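Local coordinates for protein choline dehydrogenase and related flavoproteins (Aspergillus oryzae, PDB 3Q9T) that oxidises formate as a flavin-dependent formate oxidase of the glucose-methanol-choline oxidoreductase family, carrying 8-formyl-FAD at its catalytic site, at residues Gly13-Leu25 / Gly210-Thr222. Residues are numbered along the deposited sequence; the frame is centred on the assembly and turned at random.
Sequences GGGTAGNTVAGRL and GSFLFVKNKPNIT. With FAY ([(2R,3S,4R,5R)-5-(6-amino-9H-purin-9-yl)-3,4-dihydroxytetrahydrofuran-2-yl]methyl (2R,3S,4S)-5-(8-formyl-7-methyl-2,4-dioxo-3,4-dihydrobenzo[g]pteridin-10(2H)-yl)-2,3,4-trihydroxypentyl dihydrogen diphosphate), chain D.
Ser211 OG donates a hydrogen bond to Gly15 O (2.8 Å) and accepts one from Asn19 ND2 (3.0 Å), the latter bent and tilted out of the amide plane. With chi1 at 79°, OG stands between its own backbone N and carbonyl carbon, turned to the helix start. It meets Gly15 O from above the carbonyl plane, while Asn19 N, closing the first helical turn, reaches the same oxygen from the opposite face; two donors thus grip it at the N-cap. Farther along, the Phe214 ring lies flat against helix 16-25: Thr20 CA sits 3.8 Å over the ring centroid in a CH-pi contact, and Thr20 OG1, bonded to Thr16 O, lies near Phe214 CE2. At the ring's edge, Arg24 NE comes within 3.5 Å of Phe214 CE1, the guanidinium turned 79° from the ring so that CE1 lies over its face; Glu27 and Glu563 form salt bridges with that arginine. Gly23 lets the backbones close up, its CA 3.5 Å from Phe214 O, an oxygen that also accepts from Lys218 NZ. Val215 CG1 rests against Asn19 O, touching Asn19 CB and Ala22 CB. Gly13, Gly15 and Gly18 match the Rossmann-type GxGxxG dinucleotide-binding pattern; at the helix N-terminus, Thr16 N and OG1 and Ala17 N donate to the diphosphate of 8-formyl-FAD, and Thr16 OG1 also accepts from ribityl O3'. The 210-222 segment covers one flank of this helix before entering strand 221-224, an outermost strand of the five-stranded parallel sheet; Ile35 of neighbouring strand 33-36 touches Asn19, Ala22, Val215 and Ile221, and helix 555-572 packs Tyr559 against Thr20 and Ser211.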
loop_
_atom_site.group_PDB
_atom_site.type_symbol
_atom_site.label_atom_id
_atom_site.label_comp_id
_atom_site.label_asym_id
_atom_site.label_seq_id
_atom_site.Cartn_x
_atom_site.Cartn_y
_atom_site.Cartn_z
ATOM N N GLY A 13 -14.920 14.547 -22.525
ATOM C CA GLY A 13 -14.538 14.856 -21.163
ATOM C C GLY A 13 -14.829 16.316 -20.854
ATOM O O GLY A 13 -14.080 17.189 -21.262
ATOM N N GLY A 14 -15.929 16.583 -20.150
ATOM C CA GLY A 14 -16.297 17.943 -19.795
ATOM C C GLY A 14 -15.594 18.427 -18.536
ATOM O O GLY A 14 -16.232 18.871 -17.583
ATOM N N GLY A 15 -14.269 18.350 -18.531
ATOM C CA GLY A 15 -13.493 18.755 -17.372
ATOM C C GLY A 15 -12.946 20.169 -17.458
ATOM O O GLY A 15 -13.524 21.052 -18.115
ATOM N N THR A 16 -11.807 20.375 -16.804
ATOM C CA THR A 16 -11.203 21.691 -16.700
ATOM C C THR A 16 -10.831 22.308 -18.038
ATOM O O THR A 16 -11.318 23.381 -18.382
ATOM C CB THR A 16 -9.955 21.624 -15.832
ATOM O OG1 THR A 16 -10.267 20.905 -14.641
ATOM C CG2 THR A 16 -9.453 23.017 -15.485
ATOM N N ALA A 17 -9.929 21.658 -18.768
ATOM C CA ALA A 17 -9.576 22.123 -20.107
ATOM C C ALA A 17 -10.728 21.860 -21.091
ATOM O O ALA A 17 -10.971 22.643 -22.028
ATOM C CB ALA A 17 -8.304 21.438 -20.586
ATOM N N GLY A 18 -11.438 20.758 -20.870
ATOM C CA GLY A 18 -12.519 20.365 -21.763
ATOM C C GLY A 18 -13.515 21.500 -21.924
ATOM O O GLY A 18 -13.699 22.025 -23.012
ATOM N N ASN A 19 -14.147 21.900 -20.830
ATOM C CA ASN A 19 -15.100 23.005 -20.891
ATOM C C ASN A 19 -14.516 24.317 -21.392
ATOM O O ASN A 19 -15.199 25.078 -22.066
ATOM C CB ASN A 19 -15.793 23.189 -19.541
ATOM C CG ASN A 19 -16.622 21.981 -19.161
ATOM O OD1 ASN A 19 -17.053 21.213 -20.040
ATOM N ND2 ASN A 19 -16.854 21.797 -17.864
ATOM N N THR A 20 -13.250 24.578 -21.080
ATOM C CA THR A 20 -12.602 25.786 -21.568
ATOM C C THR A 20 -12.608 25.803 -23.089
ATOM O O THR A 20 -13.003 26.801 -23.714
ATOM C CB THR A 20 -11.135 25.887 -21.080
ATOM O OG1 THR A 20 -11.105 25.858 -19.649
ATOM C CG2 THR A 20 -10.483 27.178 -21.584
ATOM N N VAL A 21 -12.167 24.696 -23.685
ATOM C CA VAL A 21 -12.108 24.594 -25.137
ATOM C C VAL A 21 -13.522 24.707 -25.706
ATOM O O VAL A 21 -13.782 25.493 -26.638
ATOM C CB VAL A 21 -11.426 23.282 -25.610
ATOM C CG1 VAL A 21 -11.611 23.080 -27.124
ATOM C CG2 VAL A 21 -9.942 23.286 -25.244
ATOM N N ALA A 22 -14.444 23.955 -25.115
ATOM C CA ALA A 22 -15.824 23.943 -25.599
ATOM C C ALA A 22 -16.482 25.321 -25.575
ATOM O O ALA A 22 -17.172 25.683 -26.519
ATOM C CB ALA A 22 -16.662 22.956 -24.818
ATOM N N GLY A 23 -16.291 26.064 -24.488
ATOM C CA GLY A 23 -16.953 27.345 -24.313
ATOM C C GLY A 23 -16.404 28.384 -25.271
ATOM O O GLY A 23 -17.131 29.231 -25.772
ATOM N N ARG A 24 -15.110 28.297 -25.541
ATOM C CA ARG A 24 -14.458 29.238 -26.435
ATOM C C ARG A 24 -14.862 28.972 -27.878
ATOM O O ARG A 24 -15.159 29.904 -28.637
ATOM C CB ARG A 24 -12.942 29.162 -26.279
ATOM C CG ARG A 24 -12.447 29.693 -24.938
ATOM C CD ARG A 24 -12.843 31.153 -24.715
ATOM N NE ARG A 24 -12.149 31.710 -23.552
ATOM C CZ ARG A 24 -12.473 32.848 -22.939
ATOM N NH1 ARG A 24 -13.479 33.590 -23.384
ATOM N NH2 ARG A 24 -11.772 33.251 -21.885
ATOM N N LEU A 25 -14.898 27.699 -28.255
ATOM C CA LEU A 25 -15.302 27.350 -29.607
ATOM C C LEU A 25 -16.756 27.760 -29.851
ATOM O O LEU A 25 -17.117 28.149 -30.966
ATOM C CB LEU A 25 -15.073 25.864 -29.892
ATOM C CG LEU A 25 -13.609 25.461 -30.094
ATOM C CD1 LEU A 25 -13.505 23.987 -30.402
ATOM C CD2 LEU A 25 -12.964 26.275 -31.205
ATOM N N GLY A 210 -15.894 26.842 -11.063
ATOM C CA GLY A 210 -15.516 25.686 -11.854
ATOM C C GLY A 210 -15.605 25.918 -13.354
ATOM O O GLY A 210 -16.226 26.885 -13.814
ATOM N N SER A 211 -14.988 25.021 -14.120
ATOM C CA SER A 211 -14.936 25.148 -15.574
ATOM C C SER A 211 -16.330 25.050 -16.221
ATOM O O SER A 211 -16.522 25.458 -17.371
ATOM C CB SER A 211 -13.965 24.114 -16.167
ATOM O OG SER A 211 -14.554 22.816 -16.259
ATOM N N PHE A 212 -17.302 24.523 -15.477
ATOM C CA PHE A 212 -18.692 24.466 -15.953
ATOM C C PHE A 212 -19.264 25.859 -16.237
ATOM O O PHE A 212 -20.260 26.001 -16.944
ATOM C CB PHE A 212 -19.580 23.731 -14.952
ATOM C CG PHE A 212 -19.411 24.204 -13.535
ATOM C CD1 PHE A 212 -18.737 23.422 -12.607
ATOM C CD2 PHE A 212 -19.914 25.432 -13.134
ATOM C CE1 PHE A 212 -18.578 23.852 -11.298
ATOM C CE2 PHE A 212 -19.746 25.881 -11.829
ATOM C CZ PHE A 212 -19.083 25.091 -10.910
ATOM N N LEU A 213 -18.624 26.873 -15.668
ATOM C CA LEU A 213 -18.973 28.268 -15.900
ATOM C C LEU A 213 -18.720 28.712 -17.350
ATOM O O LEU A 213 -19.220 29.759 -17.782
ATOM C CB LEU A 213 -18.132 29.141 -14.959
ATOM C CG LEU A 213 -18.761 29.799 -13.720
ATOM C CD1 LEU A 213 -20.041 29.113 -13.266
ATOM C CD2 LEU A 213 -17.747 29.913 -12.585
ATOM N N PHE A 214 -17.897 27.951 -18.074
ATOM C CA PHE A 214 -17.597 28.229 -19.471
ATOM C C PHE A 214 -18.725 27.805 -20.422
ATOM O O PHE A 214 -18.832 28.328 -21.538
ATOM C CB PHE A 214 -16.353 27.449 -19.899
ATOM C CG PHE A 214 -15.094 28.250 -19.911
ATOM C CD1 PHE A 214 -14.805 29.094 -20.975
ATOM C CD2 PHE A 214 -14.172 28.135 -18.878
ATOM C CE1 PHE A 214 -13.618 29.832 -21.007
ATOM C CE2 PHE A 214 -12.983 28.870 -18.901
ATOM C CZ PHE A 214 -12.705 29.717 -19.966
ATOM N N VAL A 215 -19.541 26.839 -20.012
ATOM C CA VAL A 215 -20.379 26.133 -20.996
ATOM C C VAL A 215 -21.887 26.184 -20.769
ATOM O O VAL A 215 -22.645 25.453 -21.418
ATOM C CB VAL A 215 -19.954 24.657 -21.142
ATOM C CG1 VAL A 215 -18.544 24.569 -21.678
ATOM C CG2 VAL A 215 -20.090 23.924 -19.807
ATOM N N LYS A 216 -22.328 27.046 -19.863
ATOM C CA LYS A 216 -23.761 27.197 -19.615
ATOM C C LYS A 216 -24.352 28.353 -20.438
ATOM O O LYS A 216 -23.623 29.206 -20.955
ATOM C CB LYS A 216 -24.032 27.365 -18.115
ATOM C CG LYS A 216 -23.145 28.421 -17.431
ATOM C CD LYS A 216 -23.169 28.299 -15.900
ATOM C CE LYS A 216 -24.374 28.994 -15.259
ATOM N NZ LYS A 216 -24.099 30.438 -15.001
ATOM N N ASN A 217 -25.674 28.353 -20.582
ATOM C CA ASN A 217 -26.372 29.384 -21.354
ATOM C C ASN A 217 -25.783 29.582 -22.747
ATOM O O ASN A 217 -25.683 30.710 -23.238
ATOM C CB ASN A 217 -26.387 30.727 -20.608
ATOM C CG ASN A 217 -26.709 30.574 -19.131
ATOM O OD1 ASN A 217 -26.002 31.111 -18.276
ATOM N ND2 ASN A 217 -27.770 29.827 -18.822
ATOM N N LYS A 218 -25.382 28.482 -23.376
ATOM C CA LYS A 218 -24.939 28.522 -24.765
ATOM C C LYS A 218 -25.618 27.397 -25.534
ATOM O O LYS A 218 -25.233 26.239 -25.441
ATOM C CB LYS A 218 -23.418 28.462 -24.842
ATOM C CG LYS A 218 -22.776 29.615 -24.096
ATOM C CD LYS A 218 -21.285 29.466 -23.964
ATOM C CE LYS A 218 -20.734 30.549 -23.048
ATOM N NZ LYS A 218 -19.247 30.601 -23.090
ATOM N N PRO A 219 -26.669 27.746 -26.281
ATOM C CA PRO A 219 -27.552 26.747 -26.881
ATOM C C PRO A 219 -26.903 26.028 -28.045
ATOM O O PRO A 219 -27.480 25.071 -28.545
ATOM C CB PRO A 219 -28.741 27.578 -27.367
ATOM C CG PRO A 219 -28.179 28.940 -27.606
ATOM C CD PRO A 219 -27.098 29.126 -26.571
ATOM N N ASN A 220 -25.733 26.477 -28.482
ATOM C CA ASN A 220 -24.994 25.735 -29.496
ATOM C C ASN A 220 -24.119 24.629 -28.884
ATOM O O ASN A 220 -23.514 23.825 -29.602
ATOM C CB ASN A 220 -24.177 26.667 -30.411
ATOM C CG ASN A 220 -23.336 27.668 -29.637
ATOM O OD1 ASN A 220 -23.702 28.071 -28.537
ATOM N ND2 ASN A 220 -22.209 28.089 -30.221
ATOM N N ILE A 221 -24.056 24.584 -27.559
ATOM C CA ILE A 221 -23.371 23.486 -26.887
ATOM C C ILE A 221 -24.368 22.438 -26.451
ATOM O O ILE A 221 -25.278 22.732 -25.678
ATOM C CB ILE A 221 -22.587 23.944 -25.635
ATOM C CG1 ILE A 221 -21.556 25.011 -26.013
ATOM C CG2 ILE A 221 -21.920 22.743 -24.984
ATOM C CD1 ILE A 221 -20.717 25.519 -24.858
ATOM N N THR A 222 -24.214 21.221 -26.963
ATOM C CA THR A 222 -25.008 20.108 -26.464
ATOM C C THR A 222 -24.224 19.408 -25.360
ATOM O O THR A 222 -23.086 18.970 -25.559
ATOM C CB THR A 222 -25.413 19.101 -27.577
ATOM O OG1 THR A 222 -26.207 19.769 -28.565
ATOM C CG2 THR A 222 -26.240 17.953 -26.993
HETATM P P FAY D . -8.033 18.346 -16.584
HETATM N N1 FAY D . -4.762 22.531 -8.904
HETATM C C2 FAY D . -4.681 23.857 -8.487
HETATM O O2 FAY D . -4.284 24.722 -9.259
HETATM N N3 FAY D . -5.459 24.286 -7.432
HETATM C C4 FAY D . -5.828 23.375 -6.474
HETATM O O4 FAY D . -5.822 23.755 -5.288
HETATM N N5 FAY D . -6.290 21.094 -5.942
HETATM C C6 FAY D . -7.268 19.000 -5.523
HETATM C C7 FAY D . -7.736 17.769 -5.949
HETATM C C8 FAY D . -7.574 17.399 -7.288
HETATM O O8 FAY D . -8.304 15.911 -8.945
HETATM C C9 FAY D . -7.055 18.325 -8.203
HETATM P PA FAY D . -10.188 16.908 -15.445
HETATM C "C1'" FAY D . -5.696 20.083 -10.127
HETATM C C10 FAY D . -5.351 21.588 -8.094
HETATM N N10 FAY D . -5.798 20.376 -8.628
HETATM N N1A FAY D . -15.829 8.804 -20.146
HETATM O O1A FAY D . -10.202 15.781 -14.467
HETATM C C1B FAY D . -14.125 13.109 -17.667
HETATM O O1P FAY D . -8.896 19.105 -17.563
HETATM C "C2'" FAY D . -6.874 20.700 -10.917
HETATM O "O2'" FAY D . -8.033 20.429 -10.214
HETATM C C2A FAY D . -16.465 10.028 -20.046
HETATM O O2A FAY D . -10.528 18.239 -14.847
HETATM C C2B FAY D . -13.990 13.314 -16.169
HETATM O O2B FAY D . -15.176 13.013 -15.455
HETATM O O2P FAY D . -6.710 17.950 -17.215
HETATM C "C3'" FAY D . -7.115 20.400 -12.433
HETATM O "O3'" FAY D . -8.478 20.231 -12.817
HETATM N N3A FAY D . -15.877 11.070 -19.347
HETATM C C3B FAY D . -13.669 14.790 -16.098
HETATM O O3B FAY D . -14.871 15.515 -16.170
HETATM O O3P FAY D . -8.766 16.974 -16.162
HETATM C "C4'" FAY D . -6.347 19.232 -12.997
HETATM O "O4'" FAY D . -4.994 19.431 -12.598
HETATM C C4A FAY D . -14.665 10.888 -18.763
HETATM C C4B FAY D . -12.918 15.055 -17.381
HETATM O O4B FAY D . -13.137 13.938 -18.224
HETATM C C4X FAY D . -5.764 22.011 -6.817
HETATM C "C5'" FAY D . -6.498 19.162 -14.537
HETATM O "O5'" FAY D . -7.787 19.134 -15.168
HETATM C C5A FAY D . -14.005 9.666 -18.862
HETATM C C5B FAY D . -11.439 15.268 -17.122
HETATM O O5B FAY D . -11.274 16.566 -16.606
HETATM C C5X FAY D . -6.556 19.820 -6.393
HETATM C C6A FAY D . -14.593 8.609 -19.554
HETATM N N6A FAY D . -14.005 7.404 -19.564
HETATM N N7A FAY D . -12.834 9.771 -18.201
HETATM C C7M FAY D . -8.233 16.797 -4.907
HETATM C C8A FAY D . -12.723 11.019 -17.697
HETATM C C8M FAY D . -8.407 16.287 -7.798
HETATM C C9A FAY D . -6.495 19.523 -7.765
HETATM N N9A FAY D . -13.848 11.714 -18.032
#